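Local coordinates for protein glycosyl hydrolase, family 8 (Clostridium perfringens, PDB 3REN) that probably hydrolyses alpha-linked glucans such as starch, as an alpha-amylase of glycosyl hydrolase family 8 built on an (alpha/alpha)6 barrel, at residues A[76-81]-A[130-135]; A[144-149]-A[187-192]; A[237-242]-A[290-295]. All blocks are in the same frame, centred on the assembly; numbering follows the deposited sequence.

Interaction 1. Residues A[76-81]-A[130-135]; sequences NNKELF and WNSFYY. With EDO (1,2-ethanediol), chain F.
Asn76 OD1 accepts the indole N-H of Trp130 where the Schellman turn ending helix 62-74 meets the end of helix 113-130 in this (alpha/alpha)6 barrel. The NE1 to OD1 distance is 2.7 Å. The donor lies nearly along the C=O axis, and the N-H of the tryptophan side chain is satisfied by an oxygen near the ring plane, the N-H...O angle being 156°. Asparagine suits the spot twice, since it tolerates the positive phi of the Schellman motif and offers an amide oxygen. The next residue, Asn77, is the N-cap of helix 78-89: its OD1 accepts Leu80 N at 3.1 Å, the donor lying above the carbonyl plane, while its ND2 donates to O1 of an ethanediol, probably from the crystallisation liquor.

Lys78 divides its roles. Its CG lies over the indole face, a CH-pi contact 3.9 Å from the centroid of the six-membered ring, and the extended chain bends only at its last torsion. There NZ forms a salt bridge with Asp82 and also approaches Tyr135 OH, whose position is less certain. Phe81, Trp130 and Tyr135 build an aromatic cluster: the indole edge points at the Phe81 face in an offset edge-to-face pair, and Phe81 in turn directs its edge to the Tyr135 face, with Phe81 CE2 3.6 Å from Tyr135 CE1.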
loop_
_atom_site.group_PDB
_atom_site.type_symbol
_atom_site.label_atom_id
_atom_site.label_comp_id
_atom_site.label_asym_id
_atom_site.label_seq_id
_atom_site.Cartn_x
_atom_site.Cartn_y
_atom_site.Cartn_z
ATOM N N ASN A 76 14.350 3.253 -10.728
ATOM C CA ASN A 76 15.808 3.308 -10.746
ATOM C C ASN A 76 16.282 4.739 -10.518
ATOM O O ASN A 76 17.104 5.273 -11.265
ATOM C CB ASN A 76 16.396 2.728 -12.067
ATOM C CG ASN A 76 17.861 2.290 -11.922
ATOM O OD1 ASN A 76 18.501 2.541 -10.900
ATOM N ND2 ASN A 76 18.388 1.628 -12.949
ATOM N N ASN A 77 15.724 5.375 -9.503
ATOM C CA ASN A 77 16.071 6.740 -9.163
ATOM C C ASN A 77 16.643 6.813 -7.732
ATOM O O ASN A 77 15.920 7.027 -6.736
ATOM C CB ASN A 77 14.865 7.673 -9.356
ATOM C CG ASN A 77 15.240 9.147 -9.236
ATOM O OD1 ASN A 77 16.226 9.519 -8.591
ATOM N ND2 ASN A 77 14.449 9.993 -9.859
ATOM N N LYS A 78 17.959 6.640 -7.657
ATOM C CA LYS A 78 18.652 6.441 -6.403
ATOM C C LYS A 78 18.614 7.724 -5.608
ATOM O O LYS A 78 18.354 7.726 -4.411
ATOM C CB LYS A 78 20.102 5.936 -6.630
ATOM C CG LYS A 78 20.719 5.420 -5.317
ATOM C CD LYS A 78 22.195 5.004 -5.399
ATOM C CE LYS A 78 22.641 4.398 -4.050
ATOM N NZ LYS A 78 22.722 5.456 -2.954
ATOM N N GLU A 79 18.829 8.840 -6.286
ATOM C CA GLU A 79 18.687 10.155 -5.635
ATOM C C GLU A 79 17.339 10.429 -4.922
ATOM O O GLU A 79 17.315 10.907 -3.796
ATOM C CB GLU A 79 18.928 11.246 -6.657
ATOM C CG GLU A 79 19.202 12.578 -6.063
ATOM C CD GLU A 79 19.686 13.582 -7.112
ATOM O OE1 GLU A 79 18.955 14.586 -7.329
ATOM O OE2 GLU A 79 20.777 13.350 -7.713
ATOM N N LEU A 80 16.232 10.151 -5.604
ATOM C CA LEU A 80 14.938 10.354 -5.044
ATOM C C LEU A 80 14.726 9.359 -3.912
ATOM O O LEU A 80 14.151 9.718 -2.871
ATOM C CB LEU A 80 13.880 10.211 -6.148
ATOM C CG LEU A 80 12.395 10.205 -5.827
ATOM C CD1 LEU A 80 12.001 11.542 -5.215
ATOM C CD2 LEU A 80 11.599 9.900 -7.106
ATOM N N PHE A 81 15.191 8.119 -4.110
ATOM C CA PHE A 81 15.073 7.111 -3.076
ATOM C C PHE A 81 15.711 7.600 -1.786
ATOM O O PHE A 81 15.051 7.612 -0.710
ATOM C CB PHE A 81 15.665 5.760 -3.510
ATOM C CG PHE A 81 15.468 4.653 -2.486
ATOM C CD1 PHE A 81 14.452 3.695 -2.652
ATOM C CD2 PHE A 81 16.310 4.548 -1.362
ATOM C CE1 PHE A 81 14.248 2.665 -1.709
ATOM C CE2 PHE A 81 16.107 3.517 -0.398
ATOM C CZ PHE A 81 15.081 2.578 -0.576
ATOM N N TRP A 130 20.842 -1.629 -6.372
ATOM C CA TRP A 130 22.020 -0.781 -6.377
ATOM C C TRP A 130 23.250 -1.393 -5.669
ATOM O O TRP A 130 24.264 -0.751 -5.575
ATOM C CB TRP A 130 21.701 0.626 -5.853
ATOM C CG TRP A 130 20.632 1.340 -6.651
ATOM C CD1 TRP A 130 20.651 1.597 -8.007
ATOM C CD2 TRP A 130 19.409 1.910 -6.155
ATOM N NE1 TRP A 130 19.517 2.293 -8.371
ATOM C CE2 TRP A 130 18.732 2.490 -7.269
ATOM C CE3 TRP A 130 18.820 2.000 -4.888
ATOM C CZ2 TRP A 130 17.489 3.123 -7.152
ATOM C CZ3 TRP A 130 17.576 2.648 -4.771
ATOM C CH2 TRP A 130 16.930 3.204 -5.905
ATOM N N ASN A 131 23.169 -2.629 -5.199
ATOM C CA ASN A 131 24.327 -3.265 -4.524
ATOM C C ASN A 131 24.850 -2.417 -3.378
ATOM O O ASN A 131 26.036 -2.089 -3.345
ATOM C CB ASN A 131 25.480 -3.524 -5.535
ATOM C CG ASN A 131 26.565 -4.436 -4.961
ATOM O OD1 ASN A 131 26.339 -5.117 -3.955
ATOM N ND2 ASN A 131 27.747 -4.457 -5.597
ATOM N N SER A 132 23.963 -2.040 -2.451
ATOM C CA SER A 132 24.304 -1.168 -1.345
ATOM C C SER A 132 23.907 -1.816 -0.033
ATOM O O SER A 132 22.742 -1.719 0.364
ATOM C CB SER A 132 23.572 0.165 -1.446
ATOM O OG SER A 132 24.263 1.049 -2.301
ATOM N N PHE A 133 24.878 -2.440 0.649
ATOM C CA PHE A 133 24.611 -3.166 1.876
ATOM C C PHE A 133 23.907 -2.295 2.932
ATOM O O PHE A 133 23.220 -2.839 3.795
ATOM C CB PHE A 133 25.916 -3.652 2.496
ATOM C CG PHE A 133 26.690 -2.549 3.151
ATOM C CD1 PHE A 133 26.498 -2.253 4.504
ATOM C CD2 PHE A 133 27.565 -1.757 2.404
ATOM C CE1 PHE A 133 27.178 -1.185 5.101
ATOM C CE2 PHE A 133 28.263 -0.679 2.992
ATOM C CZ PHE A 133 28.068 -0.401 4.342
ATOM N N TYR A 134 24.138 -0.969 2.906
ATOM C CA TYR A 134 23.615 -0.064 3.929
ATOM C C TYR A 134 22.076 -0.182 4.056
ATOM O O TYR A 134 21.557 -0.332 5.169
ATOM C CB TYR A 134 24.017 1.404 3.681
ATOM C CG TYR A 134 23.600 2.270 4.829
ATOM C CD1 TYR A 134 24.453 2.475 5.922
ATOM C CD2 TYR A 134 22.315 2.826 4.875
ATOM C CE1 TYR A 134 24.042 3.242 7.005
ATOM C CE2 TYR A 134 21.890 3.568 5.958
ATOM C CZ TYR A 134 22.743 3.783 7.010
ATOM O OH TYR A 134 22.311 4.541 8.071
ATOM N N TYR A 135 21.382 -0.115 2.908
ATOM C CA TYR A 135 19.947 -0.358 2.841
ATOM C C TYR A 135 19.530 -1.675 3.516
ATOM O O TYR A 135 18.553 -1.709 4.279
ATOM C CB TYR A 135 19.496 -0.391 1.380
ATOM C CG TYR A 135 19.749 0.887 0.593
ATOM C CD1 TYR A 135 19.409 2.122 1.119
ATOM C CD2 TYR A 135 20.301 0.845 -0.703
ATOM C CE1 TYR A 135 19.625 3.284 0.409
ATOM C CE2 TYR A 135 20.516 2.030 -1.445
ATOM C CZ TYR A 135 20.180 3.237 -0.880
ATOM O OH TYR A 135 20.376 4.435 -1.567
HETATM C C1 EDO F . 10.909 9.598 -11.235
HETATM O O1 EDO F . 12.205 9.123 -11.662
HETATM C C2 EDO F . 10.736 11.128 -11.264
HETATM O O2 EDO F . 10.638 11.632 -12.608
#

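Interaction 2. Residues A[144-149]-A[187-192]; sequences NSLLKH and KKWEGI
Leu147 is the bump of this contact, and Trp189, Lys188 and Ile192 shape the hollow that receives it. Its branch point sits tightly on the indole, with Leu147 CG 3.4 Å from Trp189 CZ2, and the two methyls spread in different directions. CD2 rests over the six-membered ring as a CH-pi donor, 4.0 Å from the centroid and displaced toward the rim; it also meets Ile192 CD1 at 3.9 Å. CD1 turns to the pyrrole part of the indole and touches the aliphatic run of Lys188, 3.8 Å from its CD. A forked residue is apt here, because its two methyls diverge, each to its own partners.

The two helices, 133-150 and 188-201, belong to the (alpha/alpha)6 barrel and stand well apart: the axes of their short segments come no closer than 12.4 Å, at an angle of 58°, a gap bridged by Leu147 from one side and Trp189 from the other. The Trp189 ring also packs on Met179, Leu182 and Ser183 of helix 176-185. Leu146, one step before Leu147, brings CD1 toward Trp189 CH2 at a longer range while packing on helix 113-130.

Beside the apolar hollow, polar groups meet at Asn144. With its chi1 at 55°, Lys188 starts out between its own backbone N and carbonyl carbon, then extends across to Asn144. Asn144 OD1 accepts Lys188 NZ at 2.9 Å, from above the amide plane, and a water that donates to the same oxygen accepts from Trp189 NE1 near the indole plane.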
loop_
_atom_site.group_PDB
_atom_site.type_symbol
_atom_site.label_atom_id
_atom_site.label_comp_id
_atom_site.label_asym_id
_atom_site.label_seq_id
_atom_site.Cartn_x
_atom_site.Cartn_y
_atom_site.Cartn_z
ATOM N N ASN A 144 14.370 -6.883 12.838
ATOM C CA ASN A 144 14.669 -7.432 14.174
ATOM C C ASN A 144 13.799 -6.780 15.251
ATOM O O ASN A 144 13.341 -7.454 16.197
ATOM C CB ASN A 144 16.176 -7.317 14.521
ATOM C CG ASN A 144 17.049 -8.346 13.762
ATOM O OD1 ASN A 144 16.585 -9.391 13.357
ATOM N ND2 ASN A 144 18.332 -8.043 13.609
ATOM N N SER A 145 13.566 -5.480 15.109
ATOM C CA SER A 145 12.643 -4.754 15.987
ATOM C C SER A 145 11.191 -5.211 15.855
ATOM O O SER A 145 10.450 -5.218 16.838
ATOM C CB SER A 145 12.725 -3.257 15.715
ATOM O OG SER A 145 14.022 -2.800 16.002
ATOM N N LEU A 146 10.772 -5.566 14.644
ATOM C CA LEU A 146 9.430 -6.151 14.449
ATOM C C LEU A 146 9.335 -7.468 15.189
ATOM O O LEU A 146 8.331 -7.722 15.858
ATOM C CB LEU A 146 9.114 -6.417 12.984
ATOM C CG LEU A 146 8.434 -5.357 12.143
ATOM C CD1 LEU A 146 8.333 -5.887 10.712
ATOM C CD2 LEU A 146 7.080 -4.944 12.731
ATOM N N LEU A 147 10.374 -8.298 15.078
ATOM C CA LEU A 147 10.387 -9.619 15.755
ATOM C C LEU A 147 10.370 -9.501 17.281
ATOM O O LEU A 147 9.690 -10.279 17.965
ATOM C CB LEU A 147 11.588 -10.457 15.338
ATOM C CG LEU A 147 11.472 -11.018 13.927
ATOM C CD1 LEU A 147 12.758 -11.697 13.569
ATOM C CD2 LEU A 147 10.291 -11.977 13.758
ATOM N N LYS A 148 11.154 -8.563 17.780
ATOM C CA LYS A 148 11.220 -8.254 19.191
ATOM C C LYS A 148 9.948 -7.633 19.767
ATOM O O LYS A 148 9.612 -7.874 20.927
ATOM C CB LYS A 148 12.416 -7.341 19.478
ATOM C CG LYS A 148 12.566 -6.955 20.940
ATOM N N HIS A 149 9.273 -6.792 18.984
ATOM C CA HIS A 149 8.228 -5.956 19.551
ATOM C C HIS A 149 6.821 -6.243 19.063
ATOM O O HIS A 149 5.848 -5.808 19.698
ATOM C CB HIS A 149 8.526 -4.480 19.319
ATOM C CG HIS A 149 9.772 -4.005 19.991
ATOM N ND1 HIS A 149 9.953 -4.072 21.355
ATOM C CD2 HIS A 149 10.913 -3.482 19.486
ATOM C CE1 HIS A 149 11.146 -3.587 21.664
ATOM N NE2 HIS A 149 11.746 -3.224 20.545
ATOM N N LYS A 187 16.702 -17.416 8.210
ATOM C CA LYS A 187 15.742 -18.479 8.302
ATOM C C LYS A 187 14.677 -18.279 9.360
ATOM O O LYS A 187 13.623 -18.774 9.210
ATOM C CB LYS A 187 16.418 -19.851 8.347
ATOM C CG LYS A 187 15.854 -20.842 9.345
ATOM N N LYS A 188 14.938 -17.528 10.403
ATOM C CA LYS A 188 13.862 -17.272 11.395
ATOM C C LYS A 188 12.592 -16.707 10.737
ATOM O O LYS A 188 11.499 -16.860 11.270
ATOM C CB LYS A 188 14.294 -16.361 12.546
ATOM C CG LYS A 188 14.879 -15.016 12.140
ATOM C CD LYS A 188 15.545 -14.315 13.342
ATOM C CE LYS A 188 16.409 -13.167 12.820
ATOM N NZ LYS A 188 16.855 -12.212 13.873
ATOM N N TRP A 189 12.743 -16.060 9.580
ATOM C CA TRP A 189 11.580 -15.477 8.893
ATOM C C TRP A 189 10.710 -16.468 8.125
ATOM O O TRP A 189 9.601 -16.105 7.708
ATOM C CB TRP A 189 11.973 -14.292 8.021
ATOM C CG TRP A 189 12.200 -13.058 8.856
ATOM C CD1 TRP A 189 13.387 -12.635 9.385
ATOM C CD2 TRP A 189 11.209 -12.130 9.285
ATOM N NE1 TRP A 189 13.186 -11.478 10.111
ATOM C CE2 TRP A 189 11.862 -11.144 10.056
ATOM C CE3 TRP A 189 9.816 -12.012 9.060
ATOM C CZ2 TRP A 189 11.175 -10.058 10.644
ATOM C CZ3 TRP A 189 9.141 -10.932 9.638
ATOM C CH2 TRP A 189 9.822 -9.970 10.419
ATOM N N GLU A 190 11.198 -17.708 7.947
ATOM C CA GLU A 190 10.417 -18.789 7.296
ATOM C C GLU A 190 9.198 -19.167 8.097
ATOM O O GLU A 190 8.104 -19.373 7.536
ATOM C CB GLU A 190 11.269 -20.043 7.060
ATOM C CG GLU A 190 12.361 -19.813 6.023
ATOM C CD GLU A 190 13.214 -21.048 5.751
ATOM O OE1 GLU A 190 13.040 -22.102 6.439
ATOM O OE2 GLU A 190 14.056 -20.945 4.819
ATOM N N GLY A 191 9.388 -19.271 9.413
ATOM C CA GLY A 191 8.286 -19.556 10.309
ATOM C C GLY A 191 7.243 -18.447 10.278
ATOM O O GLY A 191 6.040 -18.715 10.352
ATOM N N ILE A 192 7.698 -17.198 10.186
ATOM C CA ILE A 192 6.772 -16.059 10.137
ATOM C C ILE A 192 5.984 -16.092 8.832
ATOM O O ILE A 192 4.761 -15.926 8.857
ATOM C CB ILE A 192 7.496 -14.673 10.264
ATOM C CG1 ILE A 192 8.313 -14.596 11.566
ATOM C CG2 ILE A 192 6.494 -13.577 10.270
ATOM C CD1 ILE A 192 7.460 -14.413 12.794
HETATM O O HOH W 1 15.630 -10.157 10.888
#

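Interaction 3. Residues A[237-242]-A[290-295]; sequences VILNRI and ALIANY
Ile242 O, a backbone carbonyl in the last turn of helix 231-243, accepts a weak hydrogen bond from a water and has Tyr295 OH 3.3 Å away. The same water lies by Tyr295 OH, near the plane of the phenol ring, at a separation so short that its exact place is doubtful. Tyrosine suits this edge of the contact because its ring can pack while its tip stays polar.

The contact joins helices 231-243 and 283-296 of the (alpha/alpha)6 barrel, which run the same way here: their short segments have axes 9.7 Å apart at 22°. Helix 249-262, between them in sequence, packs against Ile238 and Ile292.

Away from the water the contact is mostly aliphatic. The CG1 branch of Ile242 starts between its backbone N and carbonyl carbon (chi1 69°), which carries CD1 across to Ile292 CG2 at 3.9 Å, the two side chains crossing at about a right angle. Ile242 CG1 meanwhile lies against Tyr295 CD1. Leu239 reaches over with CG anti to the backbone N (chi1 -179°). Its CD2 meets Leu291 CB at 3.8 Å, its CD1 faces the backbone between Leu291 and Ile292, and its CB touches Ile292 CG1. Branched residues fit such a close pair of helices, since each offers two methyls pointing different ways, and Ile238 CG2 meets Ile292 CD1 at 3.9 Å.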
loop_
_atom_site.group_PDB
_atom_site.type_symbol
_atom_site.label_atom_id
_atom_site.label_comp_id
_atom_site.label_asym_id
_atom_site.label_seq_id
_atom_site.Cartn_x
_atom_site.Cartn_y
_atom_site.Cartn_z
ATOM N N VAL A 237 -4.112 -8.033 -0.118
ATOM C CA VAL A 237 -3.747 -9.426 0.223
ATOM C C VAL A 237 -3.433 -10.222 -1.057
ATOM O O VAL A 237 -2.443 -10.975 -1.124
ATOM C CB VAL A 237 -4.888 -10.136 0.977
ATOM C CG1 VAL A 237 -4.604 -11.616 1.094
ATOM C CG2 VAL A 237 -5.127 -9.494 2.370
ATOM N N ILE A 238 -4.288 -10.081 -2.069
ATOM C CA ILE A 238 -4.108 -10.807 -3.343
ATOM C C ILE A 238 -2.809 -10.435 -4.021
ATOM O O ILE A 238 -2.057 -11.336 -4.420
ATOM C CB ILE A 238 -5.302 -10.584 -4.303
ATOM C CG1 ILE A 238 -6.561 -11.248 -3.712
ATOM C CG2 ILE A 238 -4.981 -11.075 -5.707
ATOM C CD1 ILE A 238 -7.884 -10.735 -4.315
ATOM N N LEU A 239 -2.529 -9.127 -4.124
ATOM C CA LEU A 239 -1.251 -8.682 -4.678
ATOM C C LEU A 239 -0.067 -9.250 -3.876
ATOM O O LEU A 239 0.888 -9.728 -4.485
ATOM C CB LEU A 239 -1.171 -7.169 -4.781
ATOM C CG LEU A 239 0.073 -6.497 -5.365
ATOM C CD1 LEU A 239 0.307 -6.937 -6.816
ATOM C CD2 LEU A 239 -0.175 -5.018 -5.348
ATOM N N ASN A 240 -0.150 -9.252 -2.537
ATOM C CA ASN A 240 0.939 -9.824 -1.693
ATOM C C ASN A 240 1.150 -11.305 -1.977
ATOM O O ASN A 240 2.265 -11.755 -2.126
ATOM C CB ASN A 240 0.677 -9.610 -0.172
ATOM C CG ASN A 240 0.903 -8.163 0.265
ATOM O OD1 ASN A 240 1.610 -7.421 -0.405
ATOM N ND2 ASN A 240 0.304 -7.757 1.390
ATOM N N ARG A 241 0.068 -12.059 -2.050
ATOM C CA ARG A 241 0.127 -13.491 -2.341
ATOM C C ARG A 241 0.825 -13.793 -3.665
ATOM O O ARG A 241 1.676 -14.666 -3.740
ATOM C CB ARG A 241 -1.296 -14.042 -2.384
ATOM C CG ARG A 241 -1.923 -14.287 -0.986
ATOM C CD ARG A 241 -1.566 -15.686 -0.480
ATOM N NE ARG A 241 -2.355 -16.688 -1.194
ATOM C CZ ARG A 241 -2.300 -18.006 -1.001
ATOM N NH1 ARG A 241 -1.450 -18.561 -0.136
ATOM N NH2 ARG A 241 -3.077 -18.779 -1.735
ATOM N N ILE A 242 0.425 -13.109 -4.729
ATOM C CA ILE A 242 0.972 -13.466 -6.039
ATOM C C ILE A 242 2.429 -13.055 -6.185
ATOM O O ILE A 242 3.187 -13.796 -6.781
ATOM C CB ILE A 242 0.108 -12.972 -7.242
ATOM C CG1 ILE A 242 0.145 -11.459 -7.373
ATOM C CG2 ILE A 242 -1.312 -13.522 -7.118
ATOM C CD1 ILE A 242 -0.917 -10.874 -8.331
ATOM N N ALA A 290 -4.714 -3.085 -11.290
ATOM C CA ALA A 290 -3.695 -2.889 -12.332
ATOM C C ALA A 290 -2.374 -3.552 -11.972
ATOM O O ALA A 290 -1.732 -4.148 -12.832
ATOM C CB ALA A 290 -3.480 -1.379 -12.604
ATOM N N LEU A 291 -1.949 -3.446 -10.710
ATOM C CA LEU A 291 -0.669 -4.107 -10.307
ATOM C C LEU A 291 -0.755 -5.644 -10.345
ATOM O O LEU A 291 0.215 -6.345 -10.697
ATOM C CB LEU A 291 -0.217 -3.632 -8.926
ATOM C CG LEU A 291 0.259 -2.184 -9.009
ATOM C CD1 LEU A 291 0.232 -1.572 -7.636
ATOM C CD2 LEU A 291 1.666 -2.101 -9.678
ATOM N N ILE A 292 -1.928 -6.154 -9.970
ATOM C CA ILE A 292 -2.226 -7.572 -10.092
ATOM C C ILE A 292 -2.148 -8.010 -11.560
ATOM O O ILE A 292 -1.471 -8.997 -11.881
ATOM C CB ILE A 292 -3.609 -7.894 -9.483
ATOM C CG1 ILE A 292 -3.545 -7.795 -7.943
ATOM C CG2 ILE A 292 -4.077 -9.268 -9.891
ATOM C CD1 ILE A 292 -4.938 -7.580 -7.333
ATOM N N ALA A 293 -2.823 -7.272 -12.437
ATOM C CA ALA A 293 -2.928 -7.638 -13.850
ATOM C C ALA A 293 -1.556 -7.540 -14.487
ATOM O O ALA A 293 -1.192 -8.381 -15.300
ATOM C CB ALA A 293 -3.871 -6.727 -14.567
ATOM N N ASN A 294 -0.802 -6.517 -14.093
ATOM C CA ASN A 294 0.570 -6.370 -14.583
ATOM C C ASN A 294 1.397 -7.596 -14.229
ATOM O O ASN A 294 2.083 -8.170 -15.085
ATOM C CB ASN A 294 1.261 -5.150 -13.978
ATOM C CG ASN A 294 2.711 -5.005 -14.483
ATOM O OD1 ASN A 294 3.664 -5.209 -13.735
ATOM N ND2 ASN A 294 2.863 -4.671 -15.759
ATOM N N TYR A 295 1.311 -7.987 -12.960
ATOM C CA TYR A 295 2.095 -9.088 -12.454
ATOM C C TYR A 295 1.777 -10.391 -13.203
ATOM O O TYR A 295 2.687 -11.092 -13.638
ATOM C CB TYR A 295 1.914 -9.255 -10.935
ATOM C CG TYR A 295 2.884 -10.268 -10.391
ATOM C CD1 TYR A 295 2.545 -11.614 -10.346
ATOM C CD2 TYR A 295 4.168 -9.889 -9.978
ATOM C CE1 TYR A 295 3.450 -12.570 -9.892
ATOM C CE2 TYR A 295 5.067 -10.840 -9.521
ATOM C CZ TYR A 295 4.697 -12.170 -9.493
ATOM O OH TYR A 295 5.561 -13.115 -9.031
HETATM O O HOH W 2 5.612 -15.516 -8.501
#

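How the interactions relate
The three contacts follow one another along the chain, each closing before the next opens, and their centres lie about 24 Å apart in every pairing. None touches another: nearest atoms are about 11 Å apart between interactions 1 and 2 and between 2 and 3, and about 14 Å between 1 and 3. Interactions 1 and 2 share helix 133-150, the first at its start and the second near its end. Interaction 3 lies nearer the centre of the chain. Each contact links two helices of the (alpha/alpha)6 barrel that have one other helix between them in chain order: 78-89 with 133-150, 133-150 with 188-201, and 231-243 with 283-296.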